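Local coordinates for ABC-type phosphate transport system, periplasmic component (Lactobacillus brevis, PDB 4ECF), which binds phosphate and probably serves as the solute-binding component of a PstSACB-type ABC importer that carries phosphate across the cytoplasmic membrane, at residues A[119-127]-A[162-172]; A[134-142]-A[201-209]. One frame throughout, in Å; residues are numbered along the deposited sequence.

Interaction 1 pairs two parallel strands at the rim of the molecule, its centre about 19 Å from that of the chain; interaction 2, about 20 Å away centre to centre, lays the helix that follows strand 123-127 against the start of strand 205-213. The two meet where strand 123-127 hands over to helix 132-140. There Arg-134 NH1 lies 2.7 Å from Arg-127 O, a probable hydrogen bond, and the Phe-137 ring stacks on that of Tyr-172, CD2 to CD2 at 3.5 Å. Phosphate sits at this junction: Arg-127 of 119-127 holds it together with Ser-131, Gly-132 and Thr-133 ahead of 134-142, and Thr-12, Ala-13 and Thr-41 complete the site.

Interaction 1: A[119-127]-A[162-172]; sequences DQSIVLINR and IVATTPGAISY. With PO4 (phosphate ion), chain B; EDO (1,2-ethanediol), chain K.
The hydroxyl of Tyr-172 is gripped by two donors: Asn-126 ND2 reaches OH at 2.8 Å and Arg-127 N reaches it at 2.9 Å. The Asn-126 amide comes in at the edge of the ring, its plane turned 49° from it, and the hydroxyl lies close to the amide plane. A chi1 of 40° places Tyr-172 there, CG lying between its backbone N and carbonyl carbon. One residue back, Ser-171 OG donates to Ile-125 O at 2.8 Å, arriving from above the carbonyl plane.

Main-chain bonds then zip strands 123-127 and 169-172 together in parallel: Val-123 N to Gly-168 O, Ile-170 N to Val-123 O, and Ile-125 N to Ile-170 O. On one face of the sheet Ile-170 CG2 packs against Leu-124 CD2 at 3.6 Å and touches Ile-122 CG2, with helix 98-105 beyond. On the other, the Ile-125 side chain crosses that of Ile-162 at about a right angle, CD1 3.8 Å from CG2 in one of the two conformers of Ile-162. At the positive phi of Gly-168 (84°), in the type II turn from Thr-166 to Ala-169, a CB would jam against Pro-167 O; it would also collide with Ser-121 O and Gln-120 NE2.

Beyond, the bent Arg-127 chain presents its guanidinium to phosphate: NH2 meets O3 at 2.8 Å, nearly straight, while NH1 to O1 is weak. A water links NH1 to Tyr-172 O. The strand pair thus brings a positive charge to the anion, and the doubly gripped hydroxyl probably steadies that arginine's backbone.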
loop_
_atom_site.group_PDB
_atom_site.type_symbol
_atom_site.label_atom_id
_atom_site.label_comp_id
_atom_site.label_asym_id
_atom_site.label_seq_id
_atom_site.Cartn_x
_atom_site.Cartn_y
_atom_site.Cartn_z
ATOM N N ASP A 119 -30.070 -5.185 1.418
ATOM C CA ASP A 119 -30.211 -6.593 1.024
ATOM C C ASP A 119 -29.532 -6.728 -0.340
ATOM O O ASP A 119 -30.100 -6.401 -1.399
ATOM C CB ASP A 119 -31.702 -7.005 0.985
ATOM C CG ASP A 119 -31.888 -8.488 0.808
ATOM O OD1 ASP A 119 -30.941 -9.151 0.327
ATOM O OD2 ASP A 119 -32.978 -8.998 1.114
ATOM N N GLN A 120 -28.281 -7.193 -0.314
ATOM C CA GLN A 120 -27.432 -7.249 -1.498
ATOM C C GLN A 120 -26.339 -8.281 -1.233
ATOM O O GLN A 120 -25.643 -8.209 -0.181
ATOM C CB GLN A 120 -26.787 -5.847 -1.737
ATOM C CG GLN A 120 -25.502 -5.798 -2.557
ATOM C CD GLN A 120 -25.738 -5.998 -4.047
ATOM O OE1 GLN A 120 -26.476 -5.225 -4.645
ATOM N NE2 GLN A 120 -25.105 -7.035 -4.660
ATOM N N SER A 121 -26.138 -9.197 -2.178
ATOM C CA SER A 121 -25.054 -10.157 -2.034
ATOM C C SER A 121 -23.711 -9.433 -2.054
ATOM O O SER A 121 -23.504 -8.495 -2.842
ATOM C CB SER A 121 -25.132 -11.220 -3.137
ATOM O OG SER A 121 -24.047 -12.111 -3.020
ATOM N N ILE A 122 -22.795 -9.863 -1.187
ATOM C CA ILE A 122 -21.448 -9.301 -1.106
ATOM C C ILE A 122 -20.587 -9.872 -2.233
ATOM O O ILE A 122 -20.680 -11.081 -2.532
ATOM C CB ILE A 122 -20.802 -9.611 0.246
ATOM C CG1 ILE A 122 -21.658 -9.041 1.371
ATOM C CG2 ILE A 122 -19.330 -9.151 0.262
ATOM C CD1 ILE A 122 -21.121 -9.305 2.776
ATOM N N VAL A 123 -19.786 -9.019 -2.876
ATOM C CA VAL A 123 -18.831 -9.458 -3.871
ATOM C C VAL A 123 -17.449 -9.099 -3.384
ATOM O O VAL A 123 -17.080 -7.903 -3.368
ATOM C CB VAL A 123 -19.077 -8.755 -5.240
ATOM C CG1 VAL A 123 -18.028 -9.183 -6.267
ATOM C CG2 VAL A 123 -20.492 -9.026 -5.745
ATOM N N LEU A 124 -16.676 -10.112 -3.000
ATOM C CA LEU A 124 -15.302 -9.886 -2.566
ATOM C C LEU A 124 -14.442 -9.627 -3.786
ATOM O O LEU A 124 -14.522 -10.347 -4.799
ATOM C CB LEU A 124 -14.755 -11.108 -1.788
ATOM C CG LEU A 124 -15.509 -11.492 -0.520
ATOM C CD1 LEU A 124 -14.909 -12.778 0.045
ATOM C CD2 LEU A 124 -15.536 -10.366 0.504
ATOM N N ILE A 125 -13.614 -8.590 -3.681
ATOM C CA ILE A 125 -12.593 -8.305 -4.686
ATOM C C ILE A 125 -11.236 -8.342 -3.989
ATOM O O ILE A 125 -11.025 -7.651 -3.004
ATOM C CB ILE A 125 -12.834 -6.925 -5.346
ATOM C CG1 ILE A 125 -14.264 -6.819 -5.902
ATOM C CG2 ILE A 125 -11.782 -6.654 -6.419
ATOM C CD1 ILE A 125 -14.533 -7.676 -7.102
ATOM N N ASN A 126 -10.328 -9.176 -4.476
ATOM C CA ASN A 126 -9.009 -9.309 -3.860
ATOM C C ASN A 126 -7.931 -8.847 -4.814
ATOM O O ASN A 126 -8.138 -8.761 -6.038
ATOM C CB ASN A 126 -8.738 -10.775 -3.478
ATOM C CG ASN A 126 -9.317 -11.124 -2.131
ATOM O OD1 ASN A 126 -10.101 -12.059 -2.023
ATOM N ND2 ASN A 126 -8.910 -10.417 -1.108
ATOM N N ARG A 127 -6.757 -8.535 -4.259
ATOM C CA ARG A 127 -5.589 -8.473 -5.079
ATOM C C ARG A 127 -4.976 -9.857 -5.182
ATOM O O ARG A 127 -5.238 -10.747 -4.351
ATOM C CB ARG A 127 -4.574 -7.489 -4.469
ATOM C CG ARG A 127 -5.029 -6.038 -4.461
ATOM C CD ARG A 127 -4.871 -5.321 -5.813
ATOM N NE ARG A 127 -3.507 -5.512 -6.290
ATOM C CZ ARG A 127 -2.467 -4.828 -5.836
ATOM N NH1 ARG A 127 -2.639 -3.868 -4.937
ATOM N NH2 ARG A 127 -1.264 -5.122 -6.255
ATOM N N ILE A 162 -13.199 -1.335 -10.121
ATOM C CA ILE A 162 -14.135 -2.445 -10.076
ATOM C C ILE A 162 -15.064 -2.286 -8.864
ATOM O O ILE A 162 -16.277 -2.535 -8.954
ATOM C CB ILE A 162 -13.399 -3.805 -10.030
ATOM C CG1 ILE A 162 -12.708 -4.080 -11.372
ATOM C CG2 ILE A 162 -14.367 -4.931 -9.668
ATOM C CD1 ILE A 162 -13.657 -4.390 -12.506
ATOM N N VAL A 163 -14.518 -1.856 -7.729
ATOM C CA VAL A 163 -15.376 -1.627 -6.551
ATOM C C VAL A 163 -16.409 -0.550 -6.849
ATOM O O VAL A 163 -17.579 -0.697 -6.514
ATOM C CB VAL A 163 -14.544 -1.311 -5.263
ATOM C CG1 VAL A 163 -15.417 -0.727 -4.130
ATOM C CG2 VAL A 163 -13.834 -2.580 -4.804
ATOM N N ALA A 164 -15.974 0.522 -7.524
ATOM C CA ALA A 164 -16.856 1.639 -7.840
ATOM C C ALA A 164 -18.079 1.234 -8.636
ATOM O O ALA A 164 -19.180 1.720 -8.367
ATOM C CB ALA A 164 -16.082 2.746 -8.567
ATOM N N THR A 165 -17.897 0.330 -9.600
ATOM C CA THR A 165 -18.957 -0.036 -10.528
ATOM C C THR A 165 -19.652 -1.341 -10.243
ATOM O O THR A 165 -20.592 -1.688 -10.959
ATOM C CB THR A 165 -18.359 -0.101 -11.951
ATOM O OG1 THR A 165 -17.373 -1.147 -12.029
ATOM C CG2 THR A 165 -17.725 1.235 -12.302
ATOM N N THR A 166 -19.232 -2.067 -9.201
ATOM C CA THR A 166 -19.776 -3.398 -8.943
ATOM C C THR A 166 -20.672 -3.422 -7.710
ATOM O O THR A 166 -20.173 -3.282 -6.567
ATOM C CB THR A 166 -18.674 -4.440 -8.755
ATOM O OG1 THR A 166 -17.826 -4.461 -9.908
ATOM C CG2 THR A 166 -19.268 -5.840 -8.515
ATOM N N PRO A 167 -21.992 -3.616 -7.911
ATOM C CA PRO A 167 -22.875 -3.687 -6.774
ATOM C C PRO A 167 -22.390 -4.705 -5.750
ATOM O O PRO A 167 -21.980 -5.810 -6.120
ATOM C CB PRO A 167 -24.218 -4.158 -7.389
ATOM C CG PRO A 167 -24.178 -3.635 -8.791
ATOM C CD PRO A 167 -22.731 -3.711 -9.189
ATOM N N GLY A 168 -22.439 -4.349 -4.467
ATOM C CA GLY A 168 -22.111 -5.300 -3.412
ATOM C C GLY A 168 -20.619 -5.437 -3.095
ATOM O O GLY A 168 -20.271 -6.158 -2.182
ATOM N N ALA A 169 -19.751 -4.756 -3.849
ATOM C CA ALA A 169 -18.285 -5.009 -3.786
ATOM C C ALA A 169 -17.612 -4.451 -2.529
ATOM O O ALA A 169 -17.927 -3.359 -2.086
ATOM C CB ALA A 169 -17.590 -4.442 -5.026
ATOM N N ILE A 170 -16.672 -5.233 -2.020
ATOM C CA ILE A 170 -15.697 -4.781 -1.057
ATOM C C ILE A 170 -14.281 -5.208 -1.448
ATOM O O ILE A 170 -14.058 -6.289 -1.910
ATOM C CB ILE A 170 -16.077 -5.269 0.363
ATOM C CG1 ILE A 170 -15.086 -4.763 1.393
ATOM C CG2 ILE A 170 -16.214 -6.813 0.404
ATOM C CD1 ILE A 170 -15.493 -4.992 2.854
ATOM N N SER A 171 -13.322 -4.323 -1.193
ATOM C CA SER A 171 -11.894 -4.613 -1.380
ATOM C C SER A 171 -11.097 -3.760 -0.399
ATOM O O SER A 171 -11.621 -3.288 0.618
ATOM C CB SER A 171 -11.433 -4.383 -2.812
ATOM O OG SER A 171 -10.181 -5.021 -3.044
ATOM N N TYR A 172 -9.827 -3.642 -0.698
ATOM C CA TYR A 172 -8.905 -2.873 0.149
ATOM C C TYR A 172 -7.942 -2.125 -0.746
ATOM O O TYR A 172 -7.514 -2.655 -1.771
ATOM C CB TYR A 172 -8.195 -3.825 1.114
ATOM C CG TYR A 172 -7.797 -5.116 0.504
ATOM C CD1 TYR A 172 -6.631 -5.235 -0.213
ATOM C CD2 TYR A 172 -8.654 -6.233 0.529
ATOM C CE1 TYR A 172 -6.262 -6.427 -0.813
ATOM C CE2 TYR A 172 -8.301 -7.427 -0.055
ATOM C CZ TYR A 172 -7.090 -7.529 -0.746
ATOM O OH TYR A 172 -6.736 -8.727 -1.342
HETATM P P PO4 B . 0.862 -3.498 -3.882
HETATM O O1 PO4 B . -0.424 -3.970 -3.214
HETATM O O2 PO4 B . 2.030 -4.373 -3.603
HETATM O O3 PO4 B . 0.683 -3.262 -5.356
HETATM O O4 PO4 B . 1.219 -2.041 -3.310
HETATM C C1 EDO K . -23.913 0.022 -8.741
HETATM O O1 EDO K . -24.058 -0.025 -7.315
HETATM C C2 EDO K . -23.414 1.390 -9.185
HETATM O O2 EDO K . -22.228 1.721 -8.458
HETATM O O HOH W 1 -5.038 -2.735 -3.503
#

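Interaction 2: A[134-142]-A[201-209]; sequences RATFEQFGL and DWRIWSYEH. With EDO (1,2-ethanediol), chain L; EDO (1,2-ethanediol), chain F.
Ile-204 fits against the helix side at Phe-137 and Gly-141, its CD1 3.6 Å from Gly-141 CA and 4.1 Å from CD1 of the Phe-137 ring. With CG1 beside the backbone N at a chi1 of -35°, the CD1 branch goes to Gly-141 while CG2 turns to Phe-137 CA and Thr-136 O. A CB on Gly-141 would press on Ile-204 CD1 and clash with Phe-137 O. Replacing Ile-204 by an alanine would probably open a gap beneath Phe-137 and Gly-141 and leave the phenylalanine ring freer to shift.

Next to it, Phe-140 lays CB 3.4 Å from Arg-203 O. Its ring edge meets Arg-203 NH2 at 3.8 Å from CD1, the guanidinium plane turned 63° from the ring, and Gln-139 CG covers one ring face. A water accepts a hydrogen bond from Arg-203 NH2 and donates one to Gln-139 O. Farther along, Thr-136 CG2 touches Trp-205 O at 3.4 Å; its OG1 bonds back to Gly-132 O, and Ser-206 OG is held by Asp-59 O.

Behind these, Ile-204 and Ser-206 are fixed by backbone bonds to Ile-83 and Val-81 of strand 73-87, while Leu-101 of helix 98-105 backs Phe-137. The Arg-134 NE to Glu-138 OE2 salt bridge, 3.1 Å, braces the helix on its other side. Such packing of a helix that begins at the phosphate site against the lead-in and first residues of strand 205-213 belongs to the two-lobed periplasmic binding protein fold of the PstS family.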
loop_
_atom_site.group_PDB
_atom_site.type_symbol
_atom_site.label_atom_id
_atom_site.label_comp_id
_atom_site.label_asym_id
_atom_site.label_seq_id
_atom_site.Cartn_x
_atom_site.Cartn_y
_atom_site.Cartn_z
ATOM N N ARG A 134 -2.415 -6.556 0.031
ATOM C CA ARG A 134 -3.092 -7.738 0.484
ATOM C C ARG A 134 -2.416 -8.357 1.738
ATOM O O ARG A 134 -3.098 -8.687 2.692
ATOM C CB ARG A 134 -3.233 -8.779 -0.613
ATOM C CG ARG A 134 -3.861 -10.083 -0.121
ATOM C CD ARG A 134 -4.168 -11.007 -1.266
ATOM N NE ARG A 134 -4.725 -12.257 -0.747
ATOM C CZ ARG A 134 -5.298 -13.172 -1.513
ATOM N NH1 ARG A 134 -5.406 -12.967 -2.800
ATOM N NH2 ARG A 134 -5.787 -14.278 -0.966
ATOM N N ALA A 135 -1.078 -8.484 1.738
ATOM C CA ALA A 135 -0.380 -9.039 2.892
ATOM C C ALA A 135 -0.640 -8.238 4.153
ATOM O O ALA A 135 -0.875 -8.779 5.225
ATOM C CB ALA A 135 1.110 -9.163 2.601
ATOM N N THR A 136 -0.602 -6.913 4.010
ATOM C CA THR A 136 -0.773 -6.010 5.158
ATOM C C THR A 136 -2.189 -6.085 5.672
ATOM O O THR A 136 -2.435 -6.140 6.888
ATOM C CB THR A 136 -0.370 -4.558 4.772
ATOM O OG1 THR A 136 1.003 -4.565 4.361
ATOM C CG2 THR A 136 -0.495 -3.664 5.986
ATOM N N PHE A 137 -3.133 -6.193 4.740
ATOM C CA PHE A 137 -4.551 -6.220 5.075
ATOM C C PHE A 137 -4.887 -7.533 5.812
ATOM O O PHE A 137 -5.544 -7.525 6.873
ATOM C CB PHE A 137 -5.411 -6.034 3.818
ATOM C CG PHE A 137 -6.896 -6.010 4.104
ATOM C CD1 PHE A 137 -7.472 -4.907 4.706
ATOM C CD2 PHE A 137 -7.721 -7.097 3.771
ATOM C CE1 PHE A 137 -8.845 -4.849 4.947
ATOM C CE2 PHE A 137 -9.092 -7.050 4.039
ATOM C CZ PHE A 137 -9.648 -5.930 4.611
ATOM N N GLU A 138 -4.355 -8.642 5.314
ATOM C CA GLU A 138 -4.606 -9.949 5.985
ATOM C C GLU A 138 -4.017 -9.981 7.393
ATOM O O GLU A 138 -4.671 -10.431 8.340
ATOM C CB GLU A 138 -4.140 -11.128 5.084
ATOM C CG GLU A 138 -4.983 -11.194 3.782
ATOM C CD GLU A 138 -4.879 -12.463 2.928
ATOM O OE1 GLU A 138 -3.858 -13.164 3.018
ATOM O OE2 GLU A 138 -5.805 -12.726 2.113
ATOM N N GLN A 139 -2.780 -9.473 7.537
ATOM C CA GLN A 139 -2.124 -9.515 8.811
ATOM C C GLN A 139 -2.779 -8.559 9.840
ATOM O O GLN A 139 -3.044 -8.957 10.966
ATOM C CB GLN A 139 -0.638 -9.227 8.658
ATOM C CG GLN A 139 0.102 -9.179 9.987
ATOM C CD GLN A 139 1.618 -9.261 9.817
ATOM O OE1 GLN A 139 2.152 -9.091 8.705
ATOM N NE2 GLN A 139 2.317 -9.540 10.920
ATOM N N PHE A 140 -2.989 -7.292 9.459
ATOM C CA PHE A 140 -3.384 -6.275 10.420
ATOM C C PHE A 140 -4.856 -5.890 10.412
ATOM O O PHE A 140 -5.350 -5.265 11.375
ATOM C CB PHE A 140 -2.478 -5.035 10.241
ATOM C CG PHE A 140 -1.024 -5.328 10.475
ATOM C CD1 PHE A 140 -0.564 -5.535 11.760
ATOM C CD2 PHE A 140 -0.126 -5.410 9.424
ATOM C CE1 PHE A 140 0.757 -5.853 11.992
ATOM C CE2 PHE A 140 1.205 -5.735 9.643
ATOM C CZ PHE A 140 1.643 -5.954 10.929
ATOM N N GLY A 141 -5.555 -6.266 9.347
ATOM C CA GLY A 141 -7.011 -6.135 9.196
ATOM C C GLY A 141 -7.822 -7.386 9.542
ATOM O O GLY A 141 -8.829 -7.311 10.257
ATOM N N LEU A 142 -7.329 -8.516 9.059
ATOM C CA LEU A 142 -8.023 -9.818 9.186
ATOM C C LEU A 142 -7.429 -10.775 10.246
ATOM O O LEU A 142 -7.777 -11.969 10.257
ATOM C CB LEU A 142 -8.132 -10.501 7.824
ATOM C CG LEU A 142 -8.752 -9.724 6.653
ATOM C CD1 LEU A 142 -8.823 -10.631 5.407
ATOM C CD2 LEU A 142 -10.145 -9.241 6.962
ATOM N N ASP A 201 -3.907 3.571 16.319
ATOM C CA ASP A 201 -5.340 3.336 16.539
ATOM C C ASP A 201 -6.005 2.750 15.289
ATOM O O ASP A 201 -6.939 1.950 15.393
ATOM C CB ASP A 201 -6.046 4.622 16.960
ATOM C CG ASP A 201 -5.808 4.980 18.453
ATOM O OD1 ASP A 201 -5.400 4.115 19.254
ATOM O OD2 ASP A 201 -6.044 6.136 18.817
ATOM N N TRP A 202 -5.510 3.145 14.124
ATOM C CA TRP A 202 -5.769 2.451 12.867
ATOM C C TRP A 202 -4.545 1.567 12.603
ATOM O O TRP A 202 -3.428 2.084 12.487
ATOM C CB TRP A 202 -5.909 3.479 11.720
ATOM C CG TRP A 202 -6.261 2.770 10.436
ATOM C CD1 TRP A 202 -5.376 2.264 9.473
ATOM C CD2 TRP A 202 -7.579 2.378 9.983
ATOM N NE1 TRP A 202 -6.076 1.622 8.475
ATOM C CE2 TRP A 202 -7.405 1.703 8.713
ATOM C CE3 TRP A 202 -8.871 2.599 10.445
ATOM C CZ2 TRP A 202 -8.483 1.162 8.005
ATOM C CZ3 TRP A 202 -9.931 2.086 9.707
ATOM C CH2 TRP A 202 -9.735 1.405 8.502
ATOM N N ARG A 203 -4.724 0.253 12.628
ATOM C CA ARG A 203 -3.602 -0.696 12.627
ATOM C C ARG A 203 -3.145 -1.106 11.239
ATOM O O ARG A 203 -2.076 -1.745 11.087
ATOM C CB ARG A 203 -3.997 -1.960 13.391
ATOM C CG ARG A 203 -4.170 -1.724 14.895
ATOM C CD ARG A 203 -4.540 -3.007 15.636
ATOM N NE ARG A 203 -3.481 -4.039 15.584
ATOM C CZ ARG A 203 -3.526 -5.186 14.893
ATOM N NH1 ARG A 203 -4.581 -5.512 14.146
ATOM N NH2 ARG A 203 -2.500 -6.024 14.956
ATOM N N ILE A 204 -3.955 -0.841 10.235
ATOM C CA ILE A 204 -3.650 -1.354 8.869
ATOM C C ILE A 204 -2.822 -0.313 8.088
ATOM O O ILE A 204 -3.366 0.614 7.497
ATOM C CB ILE A 204 -4.922 -1.755 8.068
ATOM C CG1 ILE A 204 -6.024 -2.352 8.954
ATOM C CG2 ILE A 204 -4.491 -2.696 6.949
ATOM C CD1 ILE A 204 -7.271 -2.691 8.148
ATOM N N TRP A 205 -1.492 -0.510 8.091
ATOM C CA TRP A 205 -0.544 0.418 7.504
ATOM C C TRP A 205 0.739 -0.344 7.354
ATOM O O TRP A 205 0.967 -1.380 8.033
ATOM C CB TRP A 205 -0.348 1.693 8.324
ATOM C CG TRP A 205 0.104 1.486 9.742
ATOM C CD1 TRP A 205 -0.671 1.494 10.887
ATOM C CD2 TRP A 205 1.473 1.373 10.189
ATOM N NE1 TRP A 205 0.108 1.331 12.001
ATOM C CE2 TRP A 205 1.420 1.243 11.649
ATOM C CE3 TRP A 205 2.712 1.298 9.542
ATOM C CZ2 TRP A 205 2.566 1.108 12.411
ATOM C CZ3 TRP A 205 3.863 1.170 10.341
ATOM C CH2 TRP A 205 3.775 1.068 11.743
ATOM N N SER A 206 1.604 0.133 6.479
ATOM C CA SER A 206 2.955 -0.436 6.389
ATOM C C SER A 206 3.982 0.637 6.053
ATOM O O SER A 206 3.624 1.725 5.622
ATOM C CB SER A 206 3.043 -1.566 5.361
ATOM O OG SER A 206 3.006 -1.063 4.033
ATOM N N TYR A 207 5.255 0.272 6.188
ATOM C CA TYR A 207 6.340 1.119 5.734
ATOM C C TYR A 207 6.481 0.920 4.221
ATOM O O TYR A 207 6.212 -0.158 3.698
ATOM C CB TYR A 207 7.673 0.781 6.433
ATOM C CG TYR A 207 7.634 0.993 7.939
ATOM C CD1 TYR A 207 7.717 2.268 8.500
ATOM C CD2 TYR A 207 7.512 -0.097 8.795
ATOM C CE1 TYR A 207 7.670 2.448 9.895
ATOM C CE2 TYR A 207 7.457 0.079 10.180
ATOM C CZ TYR A 207 7.571 1.372 10.714
ATOM O OH TYR A 207 7.521 1.561 12.109
ATOM N N GLU A 208 6.829 2.005 3.549
ATOM C CA GLU A 208 7.138 2.021 2.104
ATOM C C GLU A 208 8.630 2.008 1.900
ATOM O O GLU A 208 9.370 2.821 2.508
ATOM C CB GLU A 208 6.554 3.261 1.450
ATOM C CG GLU A 208 5.031 3.335 1.498
ATOM C CD GLU A 208 4.336 2.359 0.577
ATOM O OE1 GLU A 208 4.618 1.131 0.668
ATOM O OE2 GLU A 208 3.509 2.850 -0.215
ATOM N N HIS A 209 9.091 1.109 1.013
ATOM C CA HIS A 209 10.519 0.813 0.830
ATOM C C HIS A 209 10.954 1.019 -0.608
ATOM O O HIS A 209 10.225 0.604 -1.547
ATOM C CB HIS A 209 10.795 -0.642 1.148
ATOM C CG HIS A 209 10.383 -1.087 2.512
ATOM N ND1 HIS A 209 11.272 -1.353 3.495
ATOM C CD2 HIS A 209 9.145 -1.464 2.975
ATOM C CE1 HIS A 209 10.605 -1.846 4.583
ATOM N NE2 HIS A 209 9.290 -1.889 4.263
HETATM C C1 EDO L . -7.057 -7.455 13.278
HETATM O O1 EDO L . -5.866 -7.980 12.634
HETATM C C2 EDO L . -6.886 -7.383 14.800
HETATM O O2 EDO L . -7.656 -8.377 15.502
HETATM C C1 EDO F . -9.308 -0.103 13.555
HETATM O O1 EDO F . -9.514 -1.056 14.623
HETATM C C2 EDO F . -8.512 -0.662 12.381
HETATM O O2 EDO F . -7.217 -1.125 12.760
HETATM O O HOH W 2 -3.135 -8.841 13.763
#